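Local coordinates for uncharacterized protein (Archaeoglobus fulgidus, PDB 3LOT) that probably catalyses zinc-dependent cleavage of a beta-keto acid such as 3-keto-5-aminohexanoate, using a TIM-barrel fold, at residues D[26-38]-D[49-61]. Sequence-based numbering, arbitrary orientation.
Sequences YLPVTPDQIVEEA and VHIHARDPKDGRP. With ZN (zinc ion), chain P.
Arg-54 runs its extended side chain along the loop 27-29, its CD 3.6 Å from Pro-28 O and its guanidinium covered on one face, toward the rim, by Leu-27 CD2, 3.8 Å from NH2. Three N-H donors fix the rotation of the group: NH1 donates in plane to Gly-59 O (2.8 Å), nearly in line with that carbonyl, while NE and NH2 bond to Thr-15 OG1 and His-19 O, respectively. Val-29, with CG1 anti to the backbone N (chi1 155°), lays this methyl on the Gly-59 backbone, 3.4 Å from CA. Nearby, Pro-31 CD packs obliquely on the Pro-56 ring. Thr-30 and Gln-33 form a capping box at the start of the helix, where Gln-33 N bonds to Thr-30 OG1 and Gln-33 OE1 turns back to accept from Val-29 N and Thr-30 N. Farther along, Ile-34 CG2 meets Ile-51 CD1 at 3.9 Å, and Ala-38 CB rests against Val-49 and the same Ile-51 methyl. Ile-34 CD1 comes within 3.7 Å of His-52 O, a buried carbonyl without a polar partner in the model. His-50 and His-52, on either side of Ile-51 in sequence, bind zinc through NE2, together with Glu-262. Helix 31-38 runs nearly antiparallel to strand 49-51 (167°), within the beta-alpha-beta unit of strand 7-13, helix 31-43 and strand 48-54, with helix 65-78 beside it touching Pro-31 and Ala-38.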
loop_
_atom_site.group_PDB
_atom_site.type_symbol
_atom_site.label_atom_id
_atom_site.label_comp_id
_atom_site.label_asym_id
_atom_site.label_seq_id
_atom_site.Cartn_x
_atom_site.Cartn_y
_atom_site.Cartn_z
ATOM N N TYR D 26 37.902 7.964 8.677
ATOM C CA TYR D 26 37.843 7.772 7.219
ATOM C C TYR D 26 36.936 8.770 6.489
ATOM O O TYR D 26 36.885 8.791 5.241
ATOM C CB TYR D 26 37.421 6.341 6.930
ATOM C CG TYR D 26 38.207 5.373 7.782
ATOM C CD1 TYR D 26 39.582 5.220 7.609
ATOM C CD2 TYR D 26 37.581 4.646 8.798
ATOM C CE1 TYR D 26 40.303 4.304 8.403
ATOM C CE2 TYR D 26 38.287 3.774 9.591
ATOM C CZ TYR D 26 39.634 3.599 9.408
ATOM O OH TYR D 26 40.287 2.694 10.235
ATOM N N LEU D 27 36.245 9.617 7.235
ATOM C CA LEU D 27 35.458 10.668 6.604
ATOM C C LEU D 27 36.421 11.612 5.867
ATOM O O LEU D 27 37.334 12.197 6.490
ATOM C CB LEU D 27 34.632 11.440 7.634
ATOM C CG LEU D 27 33.742 12.546 7.025
ATOM C CD1 LEU D 27 32.601 11.900 6.206
ATOM C CD2 LEU D 27 33.165 13.442 8.136
ATOM N N PRO D 28 36.223 11.784 4.537
ATOM C CA PRO D 28 37.136 12.697 3.824
ATOM C C PRO D 28 36.915 14.124 4.259
ATOM O O PRO D 28 35.816 14.645 4.112
ATOM C CB PRO D 28 36.735 12.565 2.347
ATOM C CG PRO D 28 35.905 11.335 2.262
ATOM C CD PRO D 28 35.293 11.104 3.618
ATOM N N VAL D 29 37.953 14.770 4.751
ATOM C CA VAL D 29 37.825 16.154 5.141
ATOM C C VAL D 29 38.432 17.184 4.193
ATOM O O VAL D 29 37.735 18.166 3.786
ATOM C CB VAL D 29 38.445 16.357 6.419
ATOM C CG1 VAL D 29 38.845 17.869 6.490
ATOM C CG2 VAL D 29 37.454 15.826 7.499
ATOM N N THR D 30 39.671 17.009 3.810
ATOM C CA THR D 30 40.330 18.050 3.010
ATOM C C THR D 30 39.918 17.970 1.554
ATOM O O THR D 30 39.419 16.927 1.091
ATOM C CB THR D 30 41.824 17.865 3.061
ATOM O OG1 THR D 30 42.141 16.652 2.369
ATOM C CG2 THR D 30 42.310 17.807 4.507
ATOM N N PRO D 31 40.131 19.044 0.793
ATOM C CA PRO D 31 39.743 18.934 -0.608
ATOM C C PRO D 31 40.460 17.825 -1.351
ATOM O O PRO D 31 39.842 17.139 -2.181
ATOM C CB PRO D 31 40.142 20.284 -1.182
ATOM C CG PRO D 31 39.889 21.246 -0.029
ATOM C CD PRO D 31 40.401 20.444 1.172
ATOM N N ASP D 32 41.733 17.609 -1.042
ATOM C CA ASP D 32 42.481 16.563 -1.744
ATOM C C ASP D 32 41.978 15.172 -1.356
ATOM O O ASP D 32 41.963 14.265 -2.196
ATOM C CB ASP D 32 43.976 16.682 -1.494
ATOM C CG ASP D 32 44.605 17.832 -2.250
ATOM O OD1 ASP D 32 44.103 18.270 -3.331
ATOM O OD2 ASP D 32 45.648 18.307 -1.762
ATOM N N GLN D 33 41.583 14.997 -0.093
ATOM C CA GLN D 33 40.951 13.745 0.315
ATOM C C GLN D 33 39.635 13.482 -0.408
ATOM O O GLN D 33 39.376 12.380 -0.848
ATOM C CB GLN D 33 40.677 13.731 1.816
ATOM C CG GLN D 33 41.896 13.582 2.646
ATOM C CD GLN D 33 41.591 13.768 4.115
ATOM O OE1 GLN D 33 40.445 13.995 4.502
ATOM N NE2 GLN D 33 42.598 13.606 4.935
ATOM N N ILE D 34 38.806 14.501 -0.547
ATOM C CA ILE D 34 37.559 14.367 -1.290
ATOM C C ILE D 34 37.841 13.983 -2.756
ATOM O O ILE D 34 37.183 13.095 -3.305
ATOM C CB ILE D 34 36.673 15.677 -1.171
ATOM C CG1 ILE D 34 36.210 15.892 0.262
ATOM C CG2 ILE D 34 35.461 15.617 -2.148
ATOM C CD1 ILE D 34 35.925 17.415 0.593
ATOM N N VAL D 35 38.825 14.637 -3.372
ATOM C CA VAL D 35 39.195 14.356 -4.753
ATOM C C VAL D 35 39.632 12.884 -4.937
ATOM O O VAL D 35 39.130 12.189 -5.802
ATOM C CB VAL D 35 40.328 15.288 -5.231
ATOM C CG1 VAL D 35 40.855 14.843 -6.619
ATOM C CG2 VAL D 35 39.901 16.717 -5.254
ATOM N N GLU D 36 40.537 12.418 -4.086
ATOM C CA GLU D 36 41.068 11.060 -4.173
ATOM C C GLU D 36 39.983 10.019 -3.922
ATOM O O GLU D 36 39.914 9.011 -4.627
ATOM C CB GLU D 36 42.240 10.853 -3.206
ATOM C CG GLU D 36 43.496 11.517 -3.643
ATOM C CD GLU D 36 43.967 10.985 -5.022
ATOM O OE1 GLU D 36 44.115 9.720 -5.133
ATOM O OE2 GLU D 36 44.190 11.832 -5.973
ATOM N N GLU D 37 39.106 10.279 -2.956
ATOM C CA GLU D 37 38.010 9.362 -2.686
ATOM C C GLU D 37 36.989 9.342 -3.800
ATOM O O GLU D 37 36.450 8.297 -4.062
ATOM C CB GLU D 37 37.306 9.741 -1.400
ATOM C CG GLU D 37 38.071 9.341 -0.196
ATOM C CD GLU D 37 37.866 7.853 0.123
ATOM O OE1 GLU D 37 36.820 7.489 0.775
ATOM O OE2 GLU D 37 38.768 7.079 -0.290
ATOM N N ALA D 38 36.735 10.474 -4.469
ATOM C CA ALA D 38 35.820 10.494 -5.601
ATOM C C ALA D 38 36.384 9.626 -6.761
ATOM O O ALA D 38 35.642 8.865 -7.383
ATOM C CB ALA D 38 35.578 11.914 -6.068
ATOM N N VAL D 49 29.577 10.768 -8.807
ATOM C CA VAL D 49 29.988 11.142 -7.480
ATOM C C VAL D 49 29.263 12.415 -7.050
ATOM O O VAL D 49 29.062 13.351 -7.845
ATOM C CB VAL D 49 31.520 11.313 -7.350
ATOM C CG1 VAL D 49 32.178 10.004 -7.541
ATOM C CG2 VAL D 49 32.083 12.361 -8.279
ATOM N N HIS D 50 28.886 12.441 -5.779
ATOM C CA HIS D 50 28.208 13.589 -5.211
ATOM C C HIS D 50 29.115 14.333 -4.237
ATOM O O HIS D 50 29.599 13.739 -3.309
ATOM C CB HIS D 50 26.929 13.125 -4.549
ATOM C CG HIS D 50 26.167 14.221 -3.922
ATOM N ND1 HIS D 50 25.690 15.299 -4.637
ATOM C CD2 HIS D 50 25.820 14.435 -2.629
ATOM C CE1 HIS D 50 25.061 16.114 -3.813
ATOM N NE2 HIS D 50 25.103 15.599 -2.601
ATOM N N ILE D 51 29.344 15.622 -4.504
ATOM C CA ILE D 51 30.402 16.411 -3.854
ATOM C C ILE D 51 29.854 17.553 -2.968
ATOM O O ILE D 51 29.019 18.353 -3.423
ATOM C CB ILE D 51 31.394 17.007 -4.919
ATOM C CG1 ILE D 51 32.093 15.874 -5.721
ATOM C CG2 ILE D 51 32.427 17.967 -4.278
ATOM C CD1 ILE D 51 32.778 14.771 -4.897
ATOM N N HIS D 52 30.279 17.560 -1.706
ATOM C CA HIS D 52 30.282 18.743 -0.840
ATOM C C HIS D 52 31.721 19.239 -0.601
ATOM O O HIS D 52 32.679 18.480 -0.710
ATOM C CB HIS D 52 29.735 18.433 0.547
ATOM C CG HIS D 52 28.273 18.106 0.594
ATOM N ND1 HIS D 52 27.395 18.744 1.456
ATOM C CD2 HIS D 52 27.541 17.187 -0.077
ATOM C CE1 HIS D 52 26.185 18.249 1.287
ATOM N NE2 HIS D 52 26.247 17.313 0.359
ATOM N N ALA D 53 31.840 20.507 -0.218
ATOM C CA ALA D 53 33.108 21.072 0.246
ATOM C C ALA D 53 33.139 21.078 1.782
ATOM O O ALA D 53 32.100 21.188 2.442
ATOM C CB ALA D 53 33.253 22.493 -0.281
ATOM N N ARG D 54 34.351 21.002 2.321
ATOM C CA ARG D 54 34.635 21.149 3.728
ATOM C C ARG D 54 35.903 21.999 3.866
ATOM O O ARG D 54 36.852 21.872 3.083
ATOM C CB ARG D 54 34.913 19.802 4.354
ATOM C CG ARG D 54 33.687 18.957 4.525
ATOM C CD ARG D 54 34.056 17.653 5.093
ATOM N NE ARG D 54 32.885 16.812 5.327
ATOM C CZ ARG D 54 32.049 16.896 6.362
ATOM N NH1 ARG D 54 32.154 17.825 7.304
ATOM N NH2 ARG D 54 31.033 16.075 6.420
ATOM N N ASP D 55 35.903 22.852 4.875
ATOM C CA ASP D 55 37.085 23.647 5.230
ATOM C C ASP D 55 38.249 22.707 5.574
ATOM O O ASP D 55 38.109 21.847 6.444
ATOM C CB ASP D 55 36.657 24.514 6.420
ATOM C CG ASP D 55 37.659 25.549 6.804
ATOM O OD1 ASP D 55 38.865 25.385 6.542
ATOM O OD2 ASP D 55 37.204 26.535 7.410
ATOM N N PRO D 56 39.416 22.848 4.891
ATOM C CA PRO D 56 40.562 21.936 5.107
ATOM C C PRO D 56 41.158 21.985 6.512
ATOM O O PRO D 56 41.670 20.970 6.989
ATOM C CB PRO D 56 41.632 22.445 4.138
ATOM C CG PRO D 56 41.045 23.597 3.420
ATOM C CD PRO D 56 39.771 24.002 4.040
ATOM N N LYS D 57 41.075 23.155 7.150
ATOM C CA LYS D 57 41.646 23.373 8.468
ATOM C C LYS D 57 40.983 22.486 9.507
ATOM O O LYS D 57 41.674 21.952 10.368
ATOM C CB LYS D 57 41.577 24.864 8.882
ATOM N N ASP D 58 39.660 22.318 9.442
ATOM C CA ASP D 58 38.957 21.543 10.488
ATOM C C ASP D 58 37.765 20.684 10.031
ATOM O O ASP D 58 37.038 20.147 10.862
ATOM C CB ASP D 58 38.482 22.487 11.588
ATOM C CG ASP D 58 37.579 23.591 11.081
ATOM O OD1 ASP D 58 36.952 23.537 9.977
ATOM O OD2 ASP D 58 37.450 24.524 11.864
ATOM N N GLY D 59 37.597 20.543 8.716
ATOM C CA GLY D 59 36.511 19.768 8.148
ATOM C C GLY D 59 35.109 20.327 8.252
ATOM O O GLY D 59 34.146 19.652 7.861
ATOM N N ARG D 60 34.960 21.557 8.721
ATOM C CA ARG D 60 33.636 22.155 8.832
ATOM C C ARG D 60 33.032 22.387 7.428
ATOM O O ARG D 60 33.745 22.807 6.532
ATOM C CB ARG D 60 33.734 23.442 9.609
ATOM C CG ARG D 60 32.443 24.131 9.846
ATOM C CD ARG D 60 32.608 25.311 10.803
ATOM N NE ARG D 60 31.355 25.639 11.520
ATOM C CZ ARG D 60 30.417 26.528 11.136
ATOM N NH1 ARG D 60 30.516 27.227 10.000
ATOM N NH2 ARG D 60 29.347 26.733 11.915
ATOM N N PRO D 61 31.748 22.057 7.234
ATOM C CA PRO D 61 31.074 22.317 5.961
ATOM C C PRO D 61 31.264 23.760 5.486
ATOM O O PRO D 61 31.162 24.687 6.279
ATOM C CB PRO D 61 29.605 22.039 6.277
ATOM C CG PRO D 61 29.660 21.025 7.404
ATOM C CD PRO D 61 30.909 21.281 8.160
HETATM ZN ZN ZN P . 24.578 15.810 -0.236
#